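Local coordinates for 2S Albumin protein (PDB 6IX1), which is a 2S albumin seed protein with a hemopexin-type four-bladed beta-propeller fold, and probably serves in storage, at residues Asp63-Thr68 against Ile118-Arg123; Ala73-Ser77 against Ile102-Phe106; Gly188-Ile194 against Thr206-Ile212. One frame throughout, in Å; residues are numbered along the deposited sequence.

Interaction 1 of 3, residues Asp63-Thr68 against Ile118-Arg123; sequences DCSFDT and IDSAFR
C64 and F66, with the backbone carbonyl of T68, meet I118, A121 and R123 where two adjoining blades of the hemopexin-type beta-propeller bring their innermost strands together. Strands 64-67 and 120-123 run in the same direction, 5° apart, but their axes come no nearer than 5.7 Å, and side chains and water bridge the interval instead of a backbone ladder. With SG anti to the backbone N (chi1 -174°), the C64 side chain is directed into the gap. Its sulfur lies 3.5 Å from S120 C and also touches I118 CG2 (3.7 Å) and the methyl of A121. The same methyl also meets the F66 ring, F66 CD2 coming obliquely to 3.6 Å from A121 CB. D67 and R123 cross at about a right angle, so that D67 OD2 rests against aliphatic R123 CB at 3.6 Å while the charged groups themselves stay apart. Bent at chi2, the arginine chain brings R123 NE 2.9 Å from T68 O; the bond is nearly straight at 174°, lies within the guanidinium plane and meets a lone pair of the carbonyl. The buried D67 O has no hydrogen-bonding partner, although R123 CD passes beside it.

Waters complete this layer. One accepts from I118 N and sits 2.8 Å from D63 OD1; another accepts from R123 N and donates to D67 OD1.

Further out, D119 and S120 form a classic beta bulge opposite F133, and strand 129-134 lends V130 and L132 as a wall for F66. R123 NH1 binds G127 O, and D67 OD1 also takes the backbone N-H of R9.

Interaction 2 of 3, residues Ala73-Ser77 against Ile102-Phe106; sequences AYVFS and IAEMF
A T-shaped (edge-to-face) aromatic pair, Y74 with F106, is the centre of the contact between strand 72-77 of a propeller blade and the short helix 102-105. The two side chains approach from opposite directions. F106 CZ stands 3.5 Å above the Y74 ring plane, over its centre; the ring centroids are 4.8 Å apart and the planes meet at 58°, an inclined rather than perpendicular version of the arrangement. F106 is the first residue to leave helical geometry, and its N still bonds to I102 O.

M105 adds a Met-aromatic contact at the rim of the same tyrosine. Its chain, bent at chi2 and chi3, lies against one corner of the ring, at Y74 CE1: M105 CG is 3.7 Å from that atom, SD sits 5.1 Å from the Y74 ring centroid, and the terminal methyl CE comes in the plane of the ring.

F76, two residues further along the strand, takes the other end of the helix. I102 CG1 meets the edge of its ring, 3.8 Å from F76 CD2, with the two side chains crossing at about a right angle. F76 CZ reaches F106 CE2 at 4.1 Å, joining both halves of the contact.

Around it, Y74 stacks on Y83 and also meets F66, M105 touches C81 of strand 80-85, and F76 packs against C81 and I118, while strands 64-67 and 80-85 pair with strand 72-77 on its two edges.

Interaction 3 of 3, residues Gly188-Ile194 against Thr206-Ile212; sequences GAQYVRI and TGKVRPI. With SO4 (sulfate ion), chain D.
Y191 and R210 pair through two backbone hydrogen bonds, Y191 N to R210 O (2.9 Å) and R210 N to Y191 O (3.0 Å), each donor lying nearly along the C=O axis. I212 N adds a bond to A189 O and T206 N one to R193 O, and between the Y191-R210 pair and the T206 bond a water takes over: it accepts from R193 N and donates to T206 O and K208 O, where the second strand has swung away. The peptide edges are also lined by a CA-H...O contact from V209 to Y191 O, and I212 CG1 and CD1 approach the carbonyl oxygens of A189 and G188.

This is the antiparallel hairpin of strands 190-195 and 204-211, the latter at the margin of its propeller blade; P211 takes the N-cap position of helix 212-215.

Apolar contacts flank the ladder. V192 CG2 touches V209 CG2 at 3.9 Å, and I212 CG1 lies 4.1 Å from Y191 CB. Y191 and R210 run alongside each other in the same direction, with R210 CG 3.4 Å from Y191 CE1.

Polar and charged groups gather round a sulfate presumably picked up from the crystallisation medium. Y191 OH donates to its O3 at 3.0 Å, and Y184 OH and G32 N also bind the ion. The R193 guanidinium is sandwiched: sulfate O2 lies over one face, and T206 CG2, 3.4 Å from R193 CZ, covers the opposite one. The chain leaves the backbone trans to N (chi1 178°) and turns at chi3, which lays the guanidinium between T206 and the ion. A leucine in its place would probably leave E182 without the salt bridge it forms with R193 NH1, and the T206 methyl without the flat group beneath it.

From the N terminus, the chain completes one four-stranded blade before reaching strand 64-67, which opens interaction 1. Strand 72-77 follows at once and pairs with it, through bonds such as F66 O with Y74 N, so interactions 1 and 2 touch. Interaction 2 closes a shorter loop at helix 102-105, wholly within the longer one that ends at strand 120-123; one contact fastens that helix to a blade, the other joins two blades near the centre of the molecule. Interaction 3 comes later, in series, closing a hairpin in the final blade. It lies about 27 Å from interaction 2, centre to centre, on the opposite side of the chain's centre.

Interaction 1 of 3, residues Asp63-Thr68 against Ile118-Arg123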
loop_
_atom_site.group_PDB
_atom_site.type_symbol
_atom_site.label_atom_id
_atom_site.label_comp_id
_atom_site.label_asym_id
_atom_site.label_seq_id
_atom_site.Cartn_x
_atom_site.Cartn_y
_atom_site.Cartn_z
ATOM N N ASP A 63 6.024 6.653 0.416
ATOM C CA ASP A 63 4.706 7.249 0.105
ATOM C C ASP A 63 3.817 6.330 -0.713
ATOM O O ASP A 63 2.672 6.694 -1.033
ATOM C CB ASP A 63 4.778 8.638 -0.532
ATOM C CG ASP A 63 5.501 8.677 -1.858
ATOM O OD1 ASP A 63 5.597 7.590 -2.476
ATOM O OD2 ASP A 63 5.733 9.799 -2.328
ATOM N N CYS A 64 4.276 5.119 -0.993
ATOM C CA CYS A 64 3.499 4.057 -1.646
ATOM C C CYS A 64 4.293 2.764 -1.525
ATOM O O CYS A 64 5.515 2.818 -1.445
ATOM C CB CYS A 64 3.193 4.425 -3.109
ATOM S SG CYS A 64 2.090 3.259 -3.957
ATOM N N SER A 65 3.579 1.670 -1.458
ATOM C CA SER A 65 4.239 0.359 -1.363
ATOM C C SER A 65 3.289 -0.725 -1.775
ATOM O O SER A 65 2.105 -0.503 -1.647
ATOM C CB SER A 65 4.722 0.074 0.027
ATOM O OG SER A 65 3.713 0.234 1.029
ATOM N N PHE A 66 3.834 -1.879 -2.171
ATOM C CA PHE A 66 3.039 -3.095 -2.315
ATOM C C PHE A 66 3.916 -4.318 -2.169
ATOM O O PHE A 66 5.000 -4.358 -2.688
ATOM C CB PHE A 66 2.233 -3.120 -3.614
ATOM C CG PHE A 66 2.999 -2.936 -4.889
ATOM C CD1 PHE A 66 3.540 -4.065 -5.520
ATOM C CD2 PHE A 66 3.197 -1.702 -5.467
ATOM C CE1 PHE A 66 4.204 -3.951 -6.728
ATOM C CE2 PHE A 66 3.909 -1.588 -6.675
ATOM C CZ PHE A 66 4.339 -2.701 -7.332
ATOM N N ASP A 67 3.303 -5.306 -1.572
ATOM C CA ASP A 67 3.941 -6.634 -1.499
ATOM C C ASP A 67 3.793 -7.342 -2.867
ATOM O O ASP A 67 2.779 -7.145 -3.569
ATOM C CB ASP A 67 3.335 -7.485 -0.391
ATOM C CG ASP A 67 1.800 -7.446 -0.358
ATOM O OD1 ASP A 67 1.225 -6.299 -0.089
ATOM O OD2 ASP A 67 1.137 -8.478 -0.639
ATOM N N THR A 68 4.760 -8.241 -3.177
ATOM C CA THR A 68 4.665 -9.004 -4.425
ATOM C C THR A 68 4.518 -10.487 -4.104
ATOM O O THR A 68 3.391 -11.016 -4.181
ATOM C CB THR A 68 5.889 -8.695 -5.315
ATOM O OG1 THR A 68 7.054 -8.923 -4.548
ATOM C CG2 THR A 68 5.865 -7.280 -5.804
ATOM N N ILE A 118 3.153 7.467 -7.374
ATOM C CA ILE A 118 1.952 6.638 -7.205
ATOM C C ILE A 118 1.350 6.961 -5.851
ATOM O O ILE A 118 2.131 7.004 -4.867
ATOM C CB ILE A 118 2.301 5.138 -7.440
ATOM C CG1 ILE A 118 3.085 4.954 -8.759
ATOM C CG2 ILE A 118 1.032 4.302 -7.385
ATOM C CD1 ILE A 118 3.368 3.578 -9.119
ATOM N N ASP A 119 0.024 7.093 -5.771
ATOM C CA ASP A 119 -0.549 7.382 -4.443
ATOM C C ASP A 119 -0.646 6.118 -3.608
ATOM O O ASP A 119 -0.379 6.221 -2.388
ATOM C CB ASP A 119 -1.957 7.952 -4.597
ATOM C CG ASP A 119 -2.056 9.362 -5.180
ATOM O OD1 ASP A 119 -1.004 10.069 -5.193
ATOM O OD2 ASP A 119 -3.127 9.727 -5.666
ATOM N N SER A 120 -1.078 5.032 -4.188
ATOM C CA SER A 120 -1.376 3.856 -3.382
ATOM C C SER A 120 -1.363 2.631 -4.263
ATOM O O SER A 120 -1.458 2.797 -5.506
ATOM C CB SER A 120 -2.735 3.955 -2.697
ATOM O OG SER A 120 -2.859 3.105 -1.607
ATOM N N ALA A 121 -1.296 1.454 -3.663
ATOM C CA ALA A 121 -1.277 0.228 -4.405
ATOM C C ALA A 121 -1.674 -0.934 -3.539
ATOM O O ALA A 121 -1.425 -0.847 -2.314
ATOM C CB ALA A 121 0.076 -0.022 -4.932
ATOM N N PHE A 122 -2.157 -2.027 -4.094
ATOM C CA PHE A 122 -2.352 -3.221 -3.264
ATOM C C PHE A 122 -2.304 -4.422 -4.147
ATOM O O PHE A 122 -2.591 -4.300 -5.357
ATOM C CB PHE A 122 -3.614 -3.206 -2.409
ATOM C CG PHE A 122 -4.950 -3.277 -3.085
ATOM C CD1 PHE A 122 -5.519 -4.454 -3.429
ATOM C CD2 PHE A 122 -5.655 -2.122 -3.390
ATOM C CE1 PHE A 122 -6.770 -4.484 -3.987
ATOM C CE2 PHE A 122 -6.926 -2.119 -3.900
ATOM C CZ PHE A 122 -7.438 -3.329 -4.254
ATOM N N ARG A 123 -1.947 -5.555 -3.594
ATOM C CA ARG A 123 -1.804 -6.811 -4.320
ATOM C C ARG A 123 -3.135 -7.459 -4.625
ATOM O O ARG A 123 -3.976 -7.644 -3.743
ATOM C CB ARG A 123 -0.936 -7.705 -3.443
ATOM C CG ARG A 123 -0.577 -9.079 -4.025
ATOM C CD ARG A 123 0.324 -9.012 -5.203
ATOM N NE ARG A 123 0.885 -10.283 -5.532
ATOM C CZ ARG A 123 0.358 -11.225 -6.338
ATOM N NH1 ARG A 123 -0.739 -10.948 -7.039
ATOM N NH2 ARG A 123 0.953 -12.361 -6.578
HETATM O O HOH W 1 5.335 7.844 -5.271
HETATM O O HOH W 2 2.335 8.854 -2.739
HETATM O O HOH W 3 -0.971 -5.135 -0.723
#

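Interaction 2 of 3, residues Ala73-Ser77 against Ile102-Phe106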
loop_
_atom_site.group_PDB
_atom_site.type_symbol
_atom_site.label_atom_id
_atom_site.label_comp_id
_atom_site.label_asym_id
_atom_site.label_seq_id
_atom_site.Cartn_x
_atom_site.Cartn_y
_atom_site.Cartn_z
ATOM N N ALA A 73 8.799 -6.576 -1.656
ATOM C CA ALA A 73 7.866 -5.471 -1.851
ATOM C C ALA A 73 8.538 -4.390 -2.694
ATOM O O ALA A 73 9.726 -4.240 -2.588
ATOM C CB ALA A 73 7.438 -4.921 -0.537
ATOM N N TYR A 74 7.693 -3.651 -3.440
ATOM C CA TYR A 74 8.135 -2.348 -3.975
ATOM C C TYR A 74 7.807 -1.225 -3.031
ATOM O O TYR A 74 6.701 -1.252 -2.420
ATOM C CB TYR A 74 7.532 -2.053 -5.355
ATOM C CG TYR A 74 8.164 -2.808 -6.466
ATOM C CD1 TYR A 74 9.317 -2.324 -7.069
ATOM C CD2 TYR A 74 7.710 -4.020 -6.913
ATOM C CE1 TYR A 74 9.980 -2.996 -8.085
ATOM C CE2 TYR A 74 8.331 -4.691 -7.938
ATOM C CZ TYR A 74 9.474 -4.179 -8.528
ATOM O OH TYR A 74 10.064 -4.863 -9.546
ATOM N N VAL A 75 8.732 -0.292 -2.888
ATOM C CA VAL A 75 8.479 0.943 -2.144
ATOM C C VAL A 75 8.797 2.137 -3.007
ATOM O O VAL A 75 9.566 2.007 -3.985
ATOM C CB VAL A 75 9.337 0.921 -0.867
ATOM C CG1 VAL A 75 8.940 -0.220 0.049
ATOM C CG2 VAL A 75 10.845 0.847 -1.078
ATOM N N PHE A 76 8.159 3.239 -2.698
ATOM C CA PHE A 76 8.163 4.465 -3.503
ATOM C C PHE A 76 8.380 5.666 -2.595
ATOM O O PHE A 76 7.945 5.623 -1.445
ATOM C CB PHE A 76 6.817 4.637 -4.218
ATOM C CG PHE A 76 6.457 3.539 -5.204
ATOM C CD1 PHE A 76 6.002 2.297 -4.781
ATOM C CD2 PHE A 76 6.727 3.698 -6.555
ATOM C CE1 PHE A 76 5.763 1.261 -5.669
ATOM C CE2 PHE A 76 6.536 2.642 -7.412
ATOM C CZ PHE A 76 6.035 1.424 -6.995
ATOM N N SER A 77 8.970 6.716 -3.125
ATOM C CA SER A 77 9.112 8.021 -2.478
ATOM C C SER A 77 9.204 9.047 -3.626
ATOM O O SER A 77 10.216 9.087 -4.295
ATOM C CB SER A 77 10.291 8.111 -1.588
ATOM O OG SER A 77 10.339 9.356 -0.924
ATOM N N ILE A 102 10.471 5.647 -11.199
ATOM C CA ILE A 102 9.333 4.742 -11.520
ATOM C C ILE A 102 9.408 4.324 -12.982
ATOM O O ILE A 102 9.165 3.185 -13.334
ATOM C CB ILE A 102 8.000 5.406 -11.169
ATOM C CG1 ILE A 102 7.911 5.563 -9.653
ATOM C CG2 ILE A 102 6.814 4.644 -11.803
ATOM C CD1 ILE A 102 6.857 6.551 -9.250
ATOM N N ALA A 103 9.656 5.292 -13.853
ATOM C CA ALA A 103 9.663 5.019 -15.310
ATOM C C ALA A 103 10.801 4.102 -15.676
ATOM O O ALA A 103 10.636 3.353 -16.678
ATOM C CB ALA A 103 9.762 6.310 -16.047
ATOM N N GLU A 104 11.919 4.144 -14.988
ATOM C CA GLU A 104 12.997 3.202 -15.251
ATOM C C GLU A 104 12.692 1.817 -14.656
ATOM O O GLU A 104 13.002 0.795 -15.292
ATOM C CB GLU A 104 14.294 3.749 -14.735
ATOM C CG GLU A 104 14.864 4.888 -15.552
ATOM C CD GLU A 104 16.016 5.474 -14.787
ATOM O OE1 GLU A 104 17.165 5.109 -15.072
ATOM O OE2 GLU A 104 15.748 6.351 -13.894
ATOM N N MET A 105 12.036 1.744 -13.501
ATOM C CA MET A 105 11.685 0.462 -12.876
ATOM C C MET A 105 10.635 -0.262 -13.730
ATOM O O MET A 105 10.677 -1.460 -13.863
ATOM C CB MET A 105 11.204 0.667 -11.447
ATOM C CG MET A 105 11.051 -0.595 -10.717
ATOM S SD MET A 105 12.572 -1.466 -10.342
ATOM C CE MET A 105 13.046 -0.555 -8.865
ATOM N N PHE A 106 9.655 0.519 -14.197
ATOM C CA PHE A 106 8.499 -0.012 -14.933
ATOM C C PHE A 106 8.352 0.818 -16.185
ATOM O O PHE A 106 7.540 1.762 -16.227
ATOM C CB PHE A 106 7.222 0.062 -14.111
ATOM C CG PHE A 106 7.275 -0.600 -12.766
ATOM C CD1 PHE A 106 7.167 -1.975 -12.644
ATOM C CD2 PHE A 106 7.463 0.156 -11.626
ATOM C CE1 PHE A 106 7.293 -2.570 -11.385
ATOM C CE2 PHE A 106 7.514 -0.454 -10.358
ATOM C CZ PHE A 106 7.390 -1.798 -10.238
#

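Interaction 3 of 3, residues Gly188-Ile194 against Thr206-Ile212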
loop_
_atom_site.group_PDB
_atom_site.type_symbol
_atom_site.label_atom_id
_atom_site.label_comp_id
_atom_site.label_asym_id
_atom_site.label_seq_id
_atom_site.Cartn_x
_atom_site.Cartn_y
_atom_site.Cartn_z
ATOM N N GLY A 188 -6.991 10.018 3.974
ATOM C CA GLY A 188 -6.894 10.894 5.133
ATOM C C GLY A 188 -7.138 10.159 6.423
ATOM O O GLY A 188 -6.502 9.114 6.630
ATOM N N ALA A 189 -8.126 10.633 7.156
ATOM C CA ALA A 189 -8.466 10.116 8.501
ATOM C C ALA A 189 -9.298 8.822 8.473
ATOM O O ALA A 189 -9.512 8.214 9.547
ATOM C CB ALA A 189 -9.249 11.211 9.195
ATOM N N GLN A 190 -9.732 8.393 7.301
ATOM C CA GLN A 190 -10.808 7.379 7.149
ATOM C C GLN A 190 -10.257 6.161 6.398
ATOM O O GLN A 190 -9.236 6.198 5.696
ATOM C CB GLN A 190 -11.978 7.910 6.298
ATOM C CG GLN A 190 -12.866 8.981 6.854
ATOM C CD GLN A 190 -13.830 9.427 5.786
ATOM O OE1 GLN A 190 -13.485 9.606 4.581
ATOM N NE2 GLN A 190 -15.017 9.643 6.274
ATOM N N TYR A 191 -10.989 5.100 6.555
ATOM C CA TYR A 191 -10.724 3.877 5.803
ATOM C C TYR A 191 -11.995 3.104 5.502
ATOM O O TYR A 191 -13.044 3.357 6.088
ATOM C CB TYR A 191 -9.743 2.938 6.515
ATOM C CG TYR A 191 -10.294 2.008 7.577
ATOM C CD1 TYR A 191 -10.832 2.499 8.735
ATOM C CD2 TYR A 191 -10.399 0.673 7.321
ATOM C CE1 TYR A 191 -11.344 1.648 9.702
ATOM C CE2 TYR A 191 -10.866 -0.224 8.264
ATOM C CZ TYR A 191 -11.317 0.296 9.464
ATOM O OH TYR A 191 -11.751 -0.481 10.506
ATOM N N VAL A 192 -11.876 2.164 4.616
ATOM C CA VAL A 192 -12.905 1.164 4.370
ATOM C C VAL A 192 -12.273 -0.170 4.001
ATOM O O VAL A 192 -11.168 -0.204 3.493
ATOM C CB VAL A 192 -13.867 1.628 3.255
ATOM C CG1 VAL A 192 -13.208 1.623 1.883
ATOM C CG2 VAL A 192 -15.183 0.884 3.279
ATOM N N ARG A 193 -13.032 -1.221 4.316
ATOM C CA ARG A 193 -12.640 -2.563 3.960
ATOM C C ARG A 193 -13.536 -2.978 2.806
ATOM O O ARG A 193 -14.744 -2.813 2.882
ATOM C CB ARG A 193 -12.760 -3.499 5.132
ATOM C CG ARG A 193 -12.414 -4.946 4.805
ATOM C CD ARG A 193 -12.195 -5.798 6.003
ATOM N NE ARG A 193 -13.341 -5.800 6.888
ATOM C CZ ARG A 193 -13.829 -6.847 7.590
ATOM N NH1 ARG A 193 -13.421 -8.083 7.335
ATOM N NH2 ARG A 193 -14.743 -6.644 8.532
ATOM N N ILE A 194 -12.894 -3.516 1.758
ATOM C CA ILE A 194 -13.651 -3.996 0.591
ATOM C C ILE A 194 -13.338 -5.474 0.389
ATOM O O ILE A 194 -12.306 -5.959 0.722
ATOM C CB ILE A 194 -13.329 -3.158 -0.672
ATOM C CG1 ILE A 194 -11.900 -3.384 -1.146
ATOM C CG2 ILE A 194 -13.688 -1.705 -0.445
ATOM C CD1 ILE A 194 -11.685 -2.777 -2.550
ATOM N N THR A 206 -17.288 -4.082 3.004
ATOM C CA THR A 206 -17.461 -4.914 4.214
ATOM C C THR A 206 -17.633 -3.886 5.332
ATOM O O THR A 206 -16.592 -3.291 5.699
ATOM C CB THR A 206 -16.317 -5.900 4.415
ATOM O OG1 THR A 206 -16.032 -6.647 3.246
ATOM C CG2 THR A 206 -16.600 -6.787 5.625
ATOM N N GLY A 207 -18.852 -3.618 5.812
ATOM C CA GLY A 207 -19.074 -2.543 6.803
ATOM C C GLY A 207 -19.106 -1.151 6.217
ATOM O O GLY A 207 -19.429 -1.053 5.021
ATOM N N LYS A 208 -18.681 -0.123 6.954
ATOM C CA LYS A 208 -18.902 1.289 6.598
ATOM C C LYS A 208 -17.525 1.956 6.384
ATOM O O LYS A 208 -16.526 1.539 7.019
ATOM C CB LYS A 208 -19.775 1.993 7.660
ATOM C CG LYS A 208 -21.119 1.318 7.897
ATOM C CD LYS A 208 -21.518 1.071 9.355
ATOM C CE LYS A 208 -20.512 0.122 9.994
ATOM N NZ LYS A 208 -20.965 -1.273 10.245
ATOM N N VAL A 209 -17.491 3.084 5.700
ATOM C CA VAL A 209 -16.383 4.072 5.765
ATOM C C VAL A 209 -16.366 4.650 7.163
ATOM O O VAL A 209 -17.455 5.057 7.693
ATOM C CB VAL A 209 -16.535 5.159 4.703
ATOM C CG1 VAL A 209 -15.427 6.157 4.855
ATOM C CG2 VAL A 209 -16.582 4.571 3.288
ATOM N N ARG A 210 -15.209 4.644 7.804
ATOM C CA ARG A 210 -15.114 5.091 9.198
ATOM C C ARG A 210 -13.718 5.580 9.478
ATOM O O ARG A 210 -12.767 5.324 8.781
ATOM C CB ARG A 210 -15.470 3.936 10.133
ATOM C CG ARG A 210 -14.492 2.801 10.050
ATOM C CD ARG A 210 -15.002 1.454 10.536
ATOM N NE ARG A 210 -15.102 1.384 11.984
ATOM C CZ ARG A 210 -14.853 0.307 12.693
ATOM N NH1 ARG A 210 -14.384 -0.802 12.144
ATOM N NH2 ARG A 210 -15.036 0.360 13.978
ATOM N N PRO A 211 -13.556 6.365 10.564
ATOM C CA PRO A 211 -12.241 6.826 10.968
ATOM C C PRO A 211 -11.301 5.652 11.305
ATOM O O PRO A 211 -11.720 4.640 11.929
ATOM C CB PRO A 211 -12.497 7.655 12.227
ATOM C CG PRO A 211 -13.932 8.131 12.039
ATOM C CD PRO A 211 -14.621 6.904 11.433
ATOM N N ILE A 212 -10.082 5.754 10.841
ATOM C CA ILE A 212 -9.041 4.720 11.075
ATOM C C ILE A 212 -8.993 4.412 12.555
ATOM O O ILE A 212 -8.932 3.249 12.925
ATOM C CB ILE A 212 -7.709 5.269 10.590
ATOM C CG1 ILE A 212 -7.672 5.387 9.049
ATOM C CG2 ILE A 212 -6.582 4.356 11.066
ATOM C CD1 ILE A 212 -6.550 6.223 8.476
HETATM S S SO4 D . -11.768 -4.003 10.066
HETATM O O1 SO4 D . -12.517 -4.278 11.242
HETATM O O2 SO4 D . -11.314 -5.259 9.577
HETATM O O3 SO4 D . -10.676 -3.226 10.358
HETATM O O4 SO4 D . -12.531 -3.323 9.058
HETATM O O HOH W 4 -15.102 -1.028 6.341
#